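Local coordinates for protein thiamine monophosphate kinase (Aquifex aeolicus, PDB 1VQV) that probably catalyses the ATP-dependent phosphorylation of thiamine monophosphate to thiamine diphosphate, the active form of vitamin B1, at residues 149-154 and 265-270; 144-149 and 201-206; 82-87 and 113-118; 41-46 and 128-133. One frame throughout, in Å; residues are numbered along the deposited sequence.

Contact 1. Residues 149-154 and 265-270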
loop_
_atom_site.group_PDB
_atom_site.type_symbol
_atom_site.label_atom_id
_atom_site.label_comp_id
_atom_site.label_asym_id
_atom_site.label_seq_id
_atom_site.Cartn_x
_atom_site.Cartn_y
_atom_site.Cartn_z
ATOM N N ASP B 149 31.281 -18.307 -4.853
ATOM C CA ASP B 149 30.516 -17.373 -5.693
ATOM C C ASP B 149 31.243 -16.066 -5.980
ATOM O O ASP B 149 31.898 -15.501 -5.096
ATOM C CB ASP B 149 29.171 -16.980 -5.042
ATOM C CG ASP B 149 28.055 -17.977 -5.305
ATOM O OD1 ASP B 149 28.122 -18.726 -6.304
ATOM O OD2 ASP B 149 27.090 -17.991 -4.513
ATOM N N SER B 150 31.126 -15.584 -7.213
ATOM C CA SER B 150 31.703 -14.287 -7.538
ATOM C C SER B 150 30.597 -13.281 -7.177
ATOM O O SER B 150 29.439 -13.672 -6.956
ATOM C CB SER B 150 32.060 -14.186 -9.022
ATOM O OG SER B 150 33.312 -14.808 -9.285
ATOM N N VAL B 151 30.937 -12.002 -7.074
ATOM C CA VAL B 151 29.916 -11.015 -6.733
ATOM C C VAL B 151 29.759 -10.020 -7.882
ATOM O O VAL B 151 30.706 -9.333 -8.256
ATOM C CB VAL B 151 30.267 -10.277 -5.406
ATOM C CG1 VAL B 151 29.103 -9.386 -4.970
ATOM C CG2 VAL B 151 30.581 -11.299 -4.315
ATOM N N PHE B 152 28.560 -9.968 -8.451
ATOM C CA PHE B 152 28.283 -9.064 -9.569
ATOM C C PHE B 152 27.284 -7.974 -9.220
ATOM O O PHE B 152 26.529 -8.096 -8.249
ATOM C CB PHE B 152 27.693 -9.815 -10.773
ATOM C CG PHE B 152 28.498 -10.985 -11.229
ATOM C CD1 PHE B 152 28.424 -12.203 -10.555
ATOM C CD2 PHE B 152 29.320 -10.878 -12.344
ATOM C CE1 PHE B 152 29.164 -13.312 -10.992
ATOM C CE2 PHE B 152 30.063 -11.971 -12.788
ATOM C CZ PHE B 152 29.984 -13.194 -12.111
ATOM N N VAL B 153 27.301 -6.912 -10.026
ATOM C CA VAL B 153 26.359 -5.801 -9.919
ATOM C C VAL B 153 26.017 -5.430 -11.358
ATOM O O VAL B 153 26.838 -5.575 -12.256
ATOM C CB VAL B 153 26.922 -4.528 -9.197
ATOM C CG1 VAL B 153 27.312 -4.860 -7.775
ATOM C CG2 VAL B 153 28.093 -3.929 -9.973
ATOM N N SER B 154 24.795 -4.970 -11.591
ATOM C CA SER B 154 24.411 -4.576 -12.937
ATOM C C SER B 154 24.683 -3.094 -13.071
ATOM O O SER B 154 24.860 -2.408 -12.072
ATOM C CB SER B 154 22.929 -4.863 -13.188
ATOM O OG SER B 154 22.116 -4.243 -12.218
ATOM N N LEU B 265 22.533 -6.616 -7.054
ATOM C CA LEU B 265 23.736 -7.117 -6.395
ATOM C C LEU B 265 23.402 -8.585 -6.185
ATOM O O LEU B 265 22.569 -8.915 -5.346
ATOM C CB LEU B 265 23.967 -6.432 -5.056
ATOM C CG LEU B 265 25.103 -7.011 -4.215
ATOM C CD1 LEU B 265 26.413 -6.904 -4.947
ATOM C CD2 LEU B 265 25.182 -6.270 -2.900
ATOM N N PHE B 266 24.032 -9.458 -6.970
ATOM C CA PHE B 266 23.760 -10.885 -6.910
ATOM C C PHE B 266 25.027 -11.713 -6.857
ATOM O O PHE B 266 26.113 -11.185 -7.013
ATOM C CB PHE B 266 22.902 -11.297 -8.122
ATOM C CG PHE B 266 23.497 -10.929 -9.481
ATOM C CD1 PHE B 266 23.934 -11.918 -10.365
ATOM C CD2 PHE B 266 23.596 -9.597 -9.892
ATOM C CE1 PHE B 266 24.457 -11.586 -11.635
ATOM C CE2 PHE B 266 24.118 -9.263 -11.155
ATOM C CZ PHE B 266 24.547 -10.262 -12.022
ATOM N N THR B 267 24.897 -13.011 -6.614
ATOM C CA THR B 267 26.066 -13.878 -6.570
ATOM C C THR B 267 25.802 -15.225 -7.206
ATOM O O THR B 267 24.699 -15.772 -7.119
ATOM C CB THR B 267 26.558 -14.169 -5.141
ATOM O OG1 THR B 267 25.701 -15.139 -4.534
ATOM C CG2 THR B 267 26.581 -12.922 -4.313
ATOM N N HIS B 268 26.845 -15.744 -7.847
ATOM C CA HIS B 268 26.834 -17.047 -8.485
ATOM C C HIS B 268 28.216 -17.371 -9.060
ATOM O O HIS B 268 29.077 -16.492 -9.162
ATOM C CB HIS B 268 25.727 -17.131 -9.557
ATOM C CG HIS B 268 25.880 -16.172 -10.703
ATOM N ND1 HIS B 268 27.046 -16.046 -11.426
ATOM C CD2 HIS B 268 24.964 -15.397 -11.335
ATOM C CE1 HIS B 268 26.839 -15.243 -12.457
ATOM N NE2 HIS B 268 25.584 -14.839 -12.424
ATOM N N PRO B 269 28.468 -18.652 -9.396
ATOM C CA PRO B 269 29.780 -19.011 -9.955
ATOM C C PRO B 269 30.151 -18.179 -11.198
ATOM O O PRO B 269 29.293 -17.854 -12.023
ATOM C CB PRO B 269 29.647 -20.518 -10.236
ATOM C CG PRO B 269 28.160 -20.743 -10.342
ATOM C CD PRO B 269 27.601 -19.840 -9.274
ATOM N N LYS B 270 31.433 -17.836 -11.315
ATOM C CA LYS B 270 31.920 -17.012 -12.422
ATOM C C LYS B 270 31.596 -17.552 -13.806
ATOM O O LYS B 270 31.397 -16.791 -14.756
ATOM C CB LYS B 270 33.426 -16.818 -12.304
ATOM C CG LYS B 270 34.019 -16.087 -13.467
ATOM C CD LYS B 270 35.451 -15.689 -13.171
ATOM C CE LYS B 270 36.001 -14.769 -14.263
ATOM N NZ LYS B 270 37.224 -14.086 -13.773
#

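Contact 2. Residues 144-149 and 201-206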
loop_
_atom_site.group_PDB
_atom_site.type_symbol
_atom_site.label_atom_id
_atom_site.label_comp_id
_atom_site.label_asym_id
_atom_site.label_seq_id
_atom_site.Cartn_x
_atom_site.Cartn_y
_atom_site.Cartn_z
ATOM N N GLY B 144 20.961 -17.027 0.050
ATOM C CA GLY B 144 21.474 -18.014 -0.888
ATOM C C GLY B 144 22.938 -17.976 -1.309
ATOM O O GLY B 144 23.393 -18.898 -1.987
ATOM N N ALA B 145 23.684 -16.942 -0.927
ATOM C CA ALA B 145 25.100 -16.863 -1.290
ATOM C C ALA B 145 25.772 -18.219 -1.060
ATOM O O ALA B 145 25.272 -19.040 -0.297
ATOM C CB ALA B 145 25.789 -15.803 -0.456
ATOM N N ARG B 146 26.908 -18.445 -1.718
ATOM C CA ARG B 146 27.670 -19.701 -1.602
ATOM C C ARG B 146 29.168 -19.487 -1.750
ATOM O O ARG B 146 29.605 -18.665 -2.564
ATOM C CB ARG B 146 27.212 -20.700 -2.659
ATOM C CG ARG B 146 25.866 -21.244 -2.354
ATOM C CD ARG B 146 25.324 -22.026 -3.503
ATOM N NE ARG B 146 23.996 -22.517 -3.163
ATOM C CZ ARG B 146 23.220 -23.204 -3.990
ATOM N NH1 ARG B 146 23.648 -23.479 -5.218
ATOM N NH2 ARG B 146 22.021 -23.621 -3.581
ATOM N N LEU B 147 29.949 -20.231 -0.962
ATOM C CA LEU B 147 31.404 -20.124 -1.008
ATOM C C LEU B 147 31.823 -20.392 -2.442
ATOM O O LEU B 147 31.307 -21.308 -3.093
ATOM C CB LEU B 147 32.082 -21.140 -0.073
ATOM C CG LEU B 147 31.734 -21.127 1.428
ATOM C CD1 LEU B 147 32.888 -21.748 2.193
ATOM C CD2 LEU B 147 31.500 -19.692 1.922
ATOM N N GLY B 148 32.749 -19.576 -2.932
ATOM C CA GLY B 148 33.205 -19.715 -4.299
ATOM C C GLY B 148 32.486 -18.750 -5.226
ATOM O O GLY B 148 33.022 -18.403 -6.276
ATOM N N ASP B 149 31.281 -18.307 -4.853
ATOM C CA ASP B 149 30.516 -17.373 -5.693
ATOM C C ASP B 149 31.243 -16.066 -5.980
ATOM O O ASP B 149 31.898 -15.501 -5.096
ATOM C CB ASP B 149 29.171 -16.980 -5.042
ATOM C CG ASP B 149 28.055 -17.977 -5.305
ATOM O OD1 ASP B 149 28.122 -18.726 -6.304
ATOM O OD2 ASP B 149 27.090 -17.991 -4.513
ATOM N N TYR B 201 20.230 -18.206 -12.189
ATOM C CA TYR B 201 21.619 -18.389 -11.810
ATOM C C TYR B 201 22.052 -17.769 -10.504
ATOM O O TYR B 201 23.100 -18.117 -9.968
ATOM C CB TYR B 201 22.527 -17.881 -12.934
ATOM C CG TYR B 201 22.559 -18.793 -14.137
ATOM C CD1 TYR B 201 22.041 -18.389 -15.366
ATOM C CD2 TYR B 201 23.076 -20.087 -14.029
ATOM C CE1 TYR B 201 22.034 -19.261 -16.453
ATOM C CE2 TYR B 201 23.074 -20.955 -15.099
ATOM C CZ TYR B 201 22.552 -20.545 -16.302
ATOM O OH TYR B 201 22.514 -21.423 -17.348
ATOM N N ALA B 202 21.258 -16.851 -9.978
ATOM C CA ALA B 202 21.651 -16.219 -8.729
ATOM C C ALA B 202 21.368 -17.075 -7.506
ATOM O O ALA B 202 20.291 -17.644 -7.384
ATOM C CB ALA B 202 20.959 -14.872 -8.590
ATOM N N ASN B 203 22.355 -17.175 -6.618
ATOM C CA ASN B 203 22.193 -17.918 -5.375
ATOM C C ASN B 203 21.805 -16.884 -4.347
ATOM O O ASN B 203 21.082 -17.174 -3.406
ATOM C CB ASN B 203 23.487 -18.565 -4.909
ATOM C CG ASN B 203 24.052 -19.507 -5.906
ATOM O OD1 ASN B 203 23.344 -20.343 -6.465
ATOM N ND2 ASN B 203 25.347 -19.386 -6.141
ATOM N N ALA B 204 22.322 -15.677 -4.527
ATOM C CA ALA B 204 22.012 -14.556 -3.652
ATOM C C ALA B 204 21.711 -13.367 -4.584
ATOM O O ALA B 204 22.397 -13.191 -5.593
ATOM C CB ALA B 204 23.207 -14.244 -2.736
ATOM N N SER B 205 20.673 -12.581 -4.282
ATOM C CA SER B 205 20.320 -11.407 -5.098
ATOM C C SER B 205 19.597 -10.344 -4.279
ATOM O O SER B 205 19.019 -10.638 -3.238
ATOM C CB SER B 205 19.435 -11.795 -6.292
ATOM O OG SER B 205 19.266 -10.699 -7.187
HETATM N N MSE B 206 19.623 -9.107 -4.763
HETATM C CA MSE B 206 18.974 -7.994 -4.078
HETATM C C MSE B 206 19.248 -6.665 -4.775
HETATM O O MSE B 206 20.292 -6.470 -5.398
HETATM C CB MSE B 206 19.476 -7.876 -2.648
HETATM C CG MSE B 206 20.722 -7.036 -2.523
HETATM SE SE MSE B 206 21.321 -6.894 -0.666
HETATM C CE MSE B 206 22.525 -8.419 -0.662
#

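Contact 3. Residues 82-87 and 113-118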
loop_
_atom_site.group_PDB
_atom_site.type_symbol
_atom_site.label_atom_id
_atom_site.label_comp_id
_atom_site.label_asym_id
_atom_site.label_seq_id
_atom_site.Cartn_x
_atom_site.Cartn_y
_atom_site.Cartn_z
ATOM N N ALA B 82 -0.664 -3.618 -9.445
ATOM C CA ALA B 82 -0.291 -2.487 -8.617
ATOM C C ALA B 82 -1.474 -1.678 -8.079
ATOM O O ALA B 82 -2.477 -1.475 -8.770
ATOM C CB ALA B 82 0.632 -1.580 -9.401
ATOM N N LEU B 83 -1.340 -1.236 -6.831
ATOM C CA LEU B 83 -2.334 -0.403 -6.149
ATOM C C LEU B 83 -1.640 0.921 -5.801
ATOM O O LEU B 83 -0.637 0.937 -5.072
ATOM C CB LEU B 83 -2.822 -1.056 -4.848
ATOM C CG LEU B 83 -3.752 -2.261 -4.885
ATOM C CD1 LEU B 83 -4.134 -2.634 -3.478
ATOM C CD2 LEU B 83 -4.991 -1.922 -5.675
ATOM N N ILE B 84 -2.170 2.026 -6.315
ATOM C CA ILE B 84 -1.569 3.321 -6.050
ATOM C C ILE B 84 -2.442 4.229 -5.206
ATOM O O ILE B 84 -3.535 4.623 -5.606
ATOM C CB ILE B 84 -1.211 4.037 -7.358
ATOM C CG1 ILE B 84 -0.162 3.213 -8.105
ATOM C CG2 ILE B 84 -0.710 5.442 -7.060
ATOM C CD1 ILE B 84 0.340 3.839 -9.361
ATOM N N SER B 85 -1.919 4.563 -4.035
ATOM C CA SER B 85 -2.606 5.408 -3.080
ATOM C C SER B 85 -1.987 6.811 -3.087
ATOM O O SER B 85 -0.775 6.972 -2.927
ATOM C CB SER B 85 -2.505 4.763 -1.690
ATOM O OG SER B 85 -3.304 5.424 -0.732
ATOM N N LEU B 86 -2.821 7.828 -3.283
ATOM C CA LEU B 86 -2.318 9.193 -3.321
ATOM C C LEU B 86 -2.860 10.119 -2.247
ATOM O O LEU B 86 -4.065 10.172 -2.009
ATOM C CB LEU B 86 -2.594 9.823 -4.689
ATOM C CG LEU B 86 -1.843 9.273 -5.900
ATOM C CD1 LEU B 86 -2.199 10.115 -7.101
ATOM C CD2 LEU B 86 -0.330 9.315 -5.654
ATOM N N ASN B 87 -1.941 10.829 -1.594
ATOM C CA ASN B 87 -2.261 11.824 -0.575
ATOM C C ASN B 87 -1.995 13.139 -1.305
ATOM O O ASN B 87 -0.843 13.518 -1.493
ATOM C CB ASN B 87 -1.306 11.725 0.616
ATOM C CG ASN B 87 -1.609 10.560 1.528
ATOM O OD1 ASN B 87 -0.939 10.378 2.544
ATOM N ND2 ASN B 87 -2.621 9.765 1.182
ATOM N N CYS B 113 2.911 -4.641 -16.336
ATOM C CA CYS B 113 2.178 -4.856 -15.107
ATOM C C CYS B 113 1.023 -3.878 -15.203
ATOM O O CYS B 113 0.898 -3.162 -16.197
ATOM C CB CYS B 113 3.046 -4.541 -13.886
ATOM S SG CYS B 113 3.525 -2.808 -13.746
ATOM N N GLU B 114 0.183 -3.807 -14.182
ATOM C CA GLU B 114 -0.944 -2.905 -14.296
ATOM C C GLU B 114 -1.499 -2.424 -12.989
ATOM O O GLU B 114 -1.391 -3.097 -11.963
ATOM C CB GLU B 114 -2.062 -3.598 -15.049
ATOM C CG GLU B 114 -2.454 -4.889 -14.387
ATOM C CD GLU B 114 -3.760 -5.413 -14.910
ATOM O OE1 GLU B 114 -4.134 -6.559 -14.548
ATOM O OE2 GLU B 114 -4.420 -4.672 -15.685
ATOM N N VAL B 115 -2.119 -1.254 -13.042
ATOM C CA VAL B 115 -2.735 -0.691 -11.862
ATOM C C VAL B 115 -4.159 -1.230 -11.840
ATOM O O VAL B 115 -4.845 -1.239 -12.859
ATOM C CB VAL B 115 -2.677 0.847 -11.907
ATOM C CG1 VAL B 115 -3.860 1.441 -11.205
ATOM C CG2 VAL B 115 -1.393 1.318 -11.219
ATOM N N VAL B 116 -4.577 -1.741 -10.690
ATOM C CA VAL B 116 -5.917 -2.309 -10.551
ATOM C C VAL B 116 -6.773 -1.477 -9.598
ATOM O O VAL B 116 -8.003 -1.578 -9.609
ATOM C CB VAL B 116 -5.861 -3.743 -9.992
ATOM C CG1 VAL B 116 -5.157 -4.656 -10.965
ATOM C CG2 VAL B 116 -5.158 -3.739 -8.626
ATOM N N GLY B 117 -6.125 -0.663 -8.766
ATOM C CA GLY B 117 -6.875 0.152 -7.834
ATOM C C GLY B 117 -6.039 1.101 -7.003
ATOM O O GLY B 117 -4.823 1.220 -7.196
ATOM N N GLY B 118 -6.723 1.768 -6.070
ATOM C CA GLY B 118 -6.120 2.733 -5.164
ATOM C C GLY B 118 -7.180 3.746 -4.740
ATOM O O GLY B 118 -8.310 3.715 -5.243
#

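Contact 4. Residues 41-46 and 128-133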
loop_
_atom_site.group_PDB
_atom_site.type_symbol
_atom_site.label_atom_id
_atom_site.label_comp_id
_atom_site.label_asym_id
_atom_site.label_seq_id
_atom_site.Cartn_x
_atom_site.Cartn_y
_atom_site.Cartn_z
ATOM N N THR B 41 5.236 -6.156 -2.321
ATOM C CA THR B 41 6.115 -5.028 -2.069
ATOM C C THR B 41 5.361 -3.698 -1.954
ATOM O O THR B 41 4.269 -3.526 -2.501
ATOM C CB THR B 41 7.206 -4.881 -3.194
ATOM O OG1 THR B 41 8.175 -3.896 -2.801
ATOM C CG2 THR B 41 6.580 -4.445 -4.520
ATOM N N THR B 42 5.964 -2.769 -1.215
ATOM C CA THR B 42 5.433 -1.420 -1.034
ATOM C C THR B 42 6.603 -0.430 -0.966
ATOM O O THR B 42 7.688 -0.773 -0.501
ATOM C CB THR B 42 4.561 -1.288 0.266
ATOM O OG1 THR B 42 4.162 0.077 0.429
ATOM C CG2 THR B 42 5.332 -1.726 1.509
ATOM N N ASP B 43 6.386 0.781 -1.473
ATOM C CA ASP B 43 7.392 1.835 -1.430
ATOM C C ASP B 43 6.651 3.162 -1.301
ATOM O O ASP B 43 5.447 3.244 -1.577
ATOM C CB ASP B 43 8.264 1.837 -2.689
ATOM C CG ASP B 43 7.521 2.335 -3.916
ATOM O OD1 ASP B 43 6.380 1.869 -4.133
ATOM O OD2 ASP B 43 8.070 3.182 -4.671
ATOM N N VAL B 44 7.362 4.200 -0.874
ATOM C CA VAL B 44 6.726 5.492 -0.714
ATOM C C VAL B 44 7.583 6.646 -1.205
ATOM O O VAL B 44 8.806 6.631 -1.082
ATOM C CB VAL B 44 6.306 5.714 0.775
ATOM C CG1 VAL B 44 7.509 5.678 1.683
ATOM C CG2 VAL B 44 5.550 7.029 0.923
ATOM N N LEU B 45 6.923 7.635 -1.796
ATOM C CA LEU B 45 7.583 8.833 -2.289
ATOM C C LEU B 45 6.837 9.990 -1.641
ATOM O O LEU B 45 5.644 10.185 -1.873
ATOM C CB LEU B 45 7.498 8.935 -3.824
ATOM C CG LEU B 45 8.180 7.821 -4.635
ATOM C CD1 LEU B 45 8.290 8.208 -6.108
ATOM C CD2 LEU B 45 9.565 7.574 -4.066
ATOM N N ASN B 46 7.527 10.733 -0.786
ATOM C CA ASN B 46 6.891 11.854 -0.131
ATOM C C ASN B 46 7.542 13.149 -0.517
ATOM O O ASN B 46 8.774 13.283 -0.496
ATOM C CB ASN B 46 6.919 11.711 1.388
ATOM C CG ASN B 46 6.052 10.582 1.877
ATOM O OD1 ASN B 46 4.895 10.458 1.489
ATOM N ND2 ASN B 46 6.610 9.744 2.737
ATOM N N ILE B 128 3.014 9.652 -1.954
ATOM C CA ILE B 128 2.744 8.602 -2.918
ATOM C C ILE B 128 3.093 7.268 -2.285
ATOM O O ILE B 128 4.213 7.064 -1.832
ATOM C CB ILE B 128 3.559 8.790 -4.215
ATOM C CG1 ILE B 128 3.314 10.184 -4.787
ATOM C CG2 ILE B 128 3.126 7.767 -5.243
ATOM C CD1 ILE B 128 4.056 10.468 -6.059
ATOM N N SER B 129 2.119 6.367 -2.250
ATOM C CA SER B 129 2.308 5.055 -1.658
ATOM C C SER B 129 1.871 4.012 -2.674
ATOM O O SER B 129 0.702 3.946 -3.043
ATOM C CB SER B 129 1.482 4.952 -0.371
ATOM O OG SER B 129 1.667 3.711 0.281
ATOM N N VAL B 130 2.816 3.193 -3.118
ATOM C CA VAL B 130 2.543 2.181 -4.128
ATOM C C VAL B 130 2.638 0.755 -3.601
ATOM O O VAL B 130 3.458 0.435 -2.728
ATOM C CB VAL B 130 3.524 2.323 -5.308
ATOM C CG1 VAL B 130 2.768 2.379 -6.613
ATOM C CG2 VAL B 130 4.381 3.558 -5.117
ATOM N N PHE B 131 1.794 -0.101 -4.161
ATOM C CA PHE B 131 1.743 -1.499 -3.776
ATOM C C PHE B 131 1.865 -2.321 -5.036
ATOM O O PHE B 131 1.179 -2.070 -6.018
ATOM C CB PHE B 131 0.409 -1.782 -3.083
ATOM C CG PHE B 131 0.137 -3.242 -2.798
ATOM C CD1 PHE B 131 0.972 -3.984 -1.953
ATOM C CD2 PHE B 131 -1.017 -3.850 -3.308
ATOM C CE1 PHE B 131 0.655 -5.308 -1.615
ATOM C CE2 PHE B 131 -1.343 -5.166 -2.979
ATOM C CZ PHE B 131 -0.511 -5.897 -2.130
ATOM N N LEU B 132 2.728 -3.321 -5.003
ATOM C CA LEU B 132 2.913 -4.141 -6.173
ATOM C C LEU B 132 3.000 -5.612 -5.864
ATOM O O LEU B 132 3.693 -6.030 -4.937
ATOM C CB LEU B 132 4.174 -3.712 -6.895
ATOM C CG LEU B 132 4.524 -4.492 -8.154
ATOM C CD1 LEU B 132 3.490 -4.257 -9.223
ATOM C CD2 LEU B 132 5.877 -4.038 -8.639
ATOM N N VAL B 133 2.289 -6.393 -6.662
ATOM C CA VAL B 133 2.308 -7.826 -6.504
ATOM C C VAL B 133 2.958 -8.440 -7.729
ATOM O O VAL B 133 2.642 -8.054 -8.856
ATOM C CB VAL B 133 0.914 -8.388 -6.373
ATOM C CG1 VAL B 133 1.001 -9.889 -6.169
ATOM C CG2 VAL B 133 0.198 -7.713 -5.223
#

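Contact 1. Residues 149-154 and 265-270
Phe152 places CG beside its backbone N (chi1 -53°), whereas Phe266, its hydrogen-bonded partner, turns CG in between its own N and carbonyl carbon (chi1 55°), a choice that lays its ring against CB of Phe152. The frame is an antiparallel beta pair in the mixed sheet of the C-terminal domain. Phe152 N donates to Phe266 O (3.1 Å), and the return bond from Phe266 N to Phe152 O is equally long. CB of Phe152 lies over a face of the Phe266 ring, 3.8 Å from its centroid, a CH-pi contact; the rings are nearly parallel but widely offset. His268 completes the aromatic cluster, its ring inclined 41° to that of Phe152. The phenylalanines suit a buried face on which Ile198 of helix 195-201 packs, while the histidine pairs through NE2 with His197 of that helix. Val151 and Val153 point to the other face and grip Leu265, whose CD1 lies 3.7 Å from Val151 CG1 and 3.6 Å from Val153 CG1. Just ahead of Ser150, Asp149 OD2 accepts from both Asn203 ND2 and Thr267 OG1, the hydroxyl arriving from above the carboxylate plane at 3.2 Å. With an alanine here that acceptor is gone, which is likely to leave the Thr267 hydroxyl and Asn203 amide without their shared partner. Beyond it the His268 imidazole is tied to its own chain, ND1 donating to Pro269 O at 2.9 Å.

Contact 2. Residues 144-149 and 201-206
The Arg146 guanidinium and the Asn203 amide lie stacked with their planes 29° apart, the amide OD1 over one guanidinium face and 3.4 Å from NH1. The contact joins a type II beta turn, Arg146 to Asp149, to a classic beta bulge, in which Asn203 and Ala204 both face Thr267 of the adjacent strand. The stack is packing of flat groups and not a hydrogen bond, because the N-H bonds lie in the guanidinium plane and the oxygen sits above it. The amide uses its nitrogen edge instead: ND2 of Asn203 donates to OD2 of Asp149 (2.8 Å), meeting it on the syn side, and carboxylate and amide are nearly coplanar, 19° apart. Asparagine fits because one flat group offers a face to the arginine and an N-H to the acid. The turn is closed by Asp149 N donating to Arg146 O at 2.9 Å, and Gly148 fills its third position, where the positive phi favours glycine. A weak bond from Arg146 N to Asp149 OD2 may help to keep the carboxylate in place beside Asn203. Arg146 reaches over the amide with its chain extended from CG to NE, bringing CD to 3.7 Å from Asn203 CG. Nearby, Leu219 of helix 212-222 packs on Ala204, and small methyl groups meet there, CB of Ala145 touching CB of Ala204 at 3.8 Å.

Contact 3. Residues 82-87 and 113-118
Ile84 and Val115 interlock on one face of the strand pair: CD1 of Ile84 comes to 3.6 Å from CG2 of Val115, the two side chains crossing at about a right angle. Ile84 holds CG1 anti to its carbonyl carbon (chi1 -63°), and this sends the long branch back over the valine. Beside them CB of Ala82 sits 4.0 Å from Val115 CG2 and close to the Glu114 carbonyl oxygen; its methyl is enough where the backbones are so near. Helix 94-111 covers this face, Tyr101 and Val104 packing on Ile84. The two strands and that helix form a beta-alpha-beta unit, with the strands parallel neighbours in the N-terminal, PurM-like domain. Their pairing is uneven. Val116 N donates to Ala82 O (2.9 Å), and Ile84 N to Gly117 O at the same length, yet Ala82 pairs with Val115 and Leu83 with Gly117, so a beta bulge shifts the register by one. On the face turned to the second subunit, Leu83 lays CD2 against two neighbours: CG2 of Val116 at 3.5 Å, and the flat backbone of Gly117, whose carbonyl carbon is equally near. Gly117 supplies the hollow for this branch, since a CB there would press on the leucine methyl. Thr41 of the second subunit packs on the same leucine. Gly118, which belongs to the ATP site, brings its CA to 3.2 Å from Ile84 O; a CB on that residue would run into this carbonyl oxygen.

Contact 4. Residues 41-46 and 128-133
Thr41, a magnesium-binding residue, pairs with Leu132 through two backbone hydrogen bonds, Thr41 N to Leu132 O at 3.0 Å and Leu132 N to Thr41 O at 2.9 Å. Its OG1 stands anti to the backbone N (chi1 -171°), which turns the methyl CG2 against Leu132 CB, 3.5 Å away. Thr42, on the opposite face, makes a weak bond from OG1 to Val130 O (3.3 Å) and also binds magnesium. That oxygen also receives Asp43 N, while Val130 N returns to Asp43 O at 3.0 Å. Asp43 points to the Thr41 face and binds two magnesium ions; an alanine here would probably leave both short of a ligand, the carboxylate being the likely one. Val44 lies on the Thr42 face, where Asn119 of the second subunit packs on it. Leu45 closes the pairing, its N to Ile128 O at 2.8 Å; CB of Leu45 and CB of Ile128 are 4.0 Å apart, apolar side chains suited to a buried face. Ser129 and Phe131 meet their counterparts in the second subunit, the phenylalanine rings stacked. Metal sites beside a subunit interface suit the dimeric PurM-like fold, in whose relatives two N-terminal sheets form a shared barrel.

Overall arrangement
The four contacts form two pairs, one within the N-terminal sheet, the other about the second sheet. Contacts 3 and 4 have centres 9 Å apart and share the four-stranded sheet, where Leu83 N and Phe131 O are probably hydrogen-bonded; both touch the second subunit. Contacts 1 and 2, with centres 7 Å apart, share Asp149 and lie about strands 204-208, 263-268 and 150-153. About 33 Å separates the centres of contacts 1 and 3. Along the chain contact 3 falls between the segments of contact 4, and both are complete before contacts 1 and 2 begin, whose segments interleave. The N-terminal pair holds magnesium- and ATP-binding residues and part of the dimer interface, while no other chain touches contacts 1 and 2.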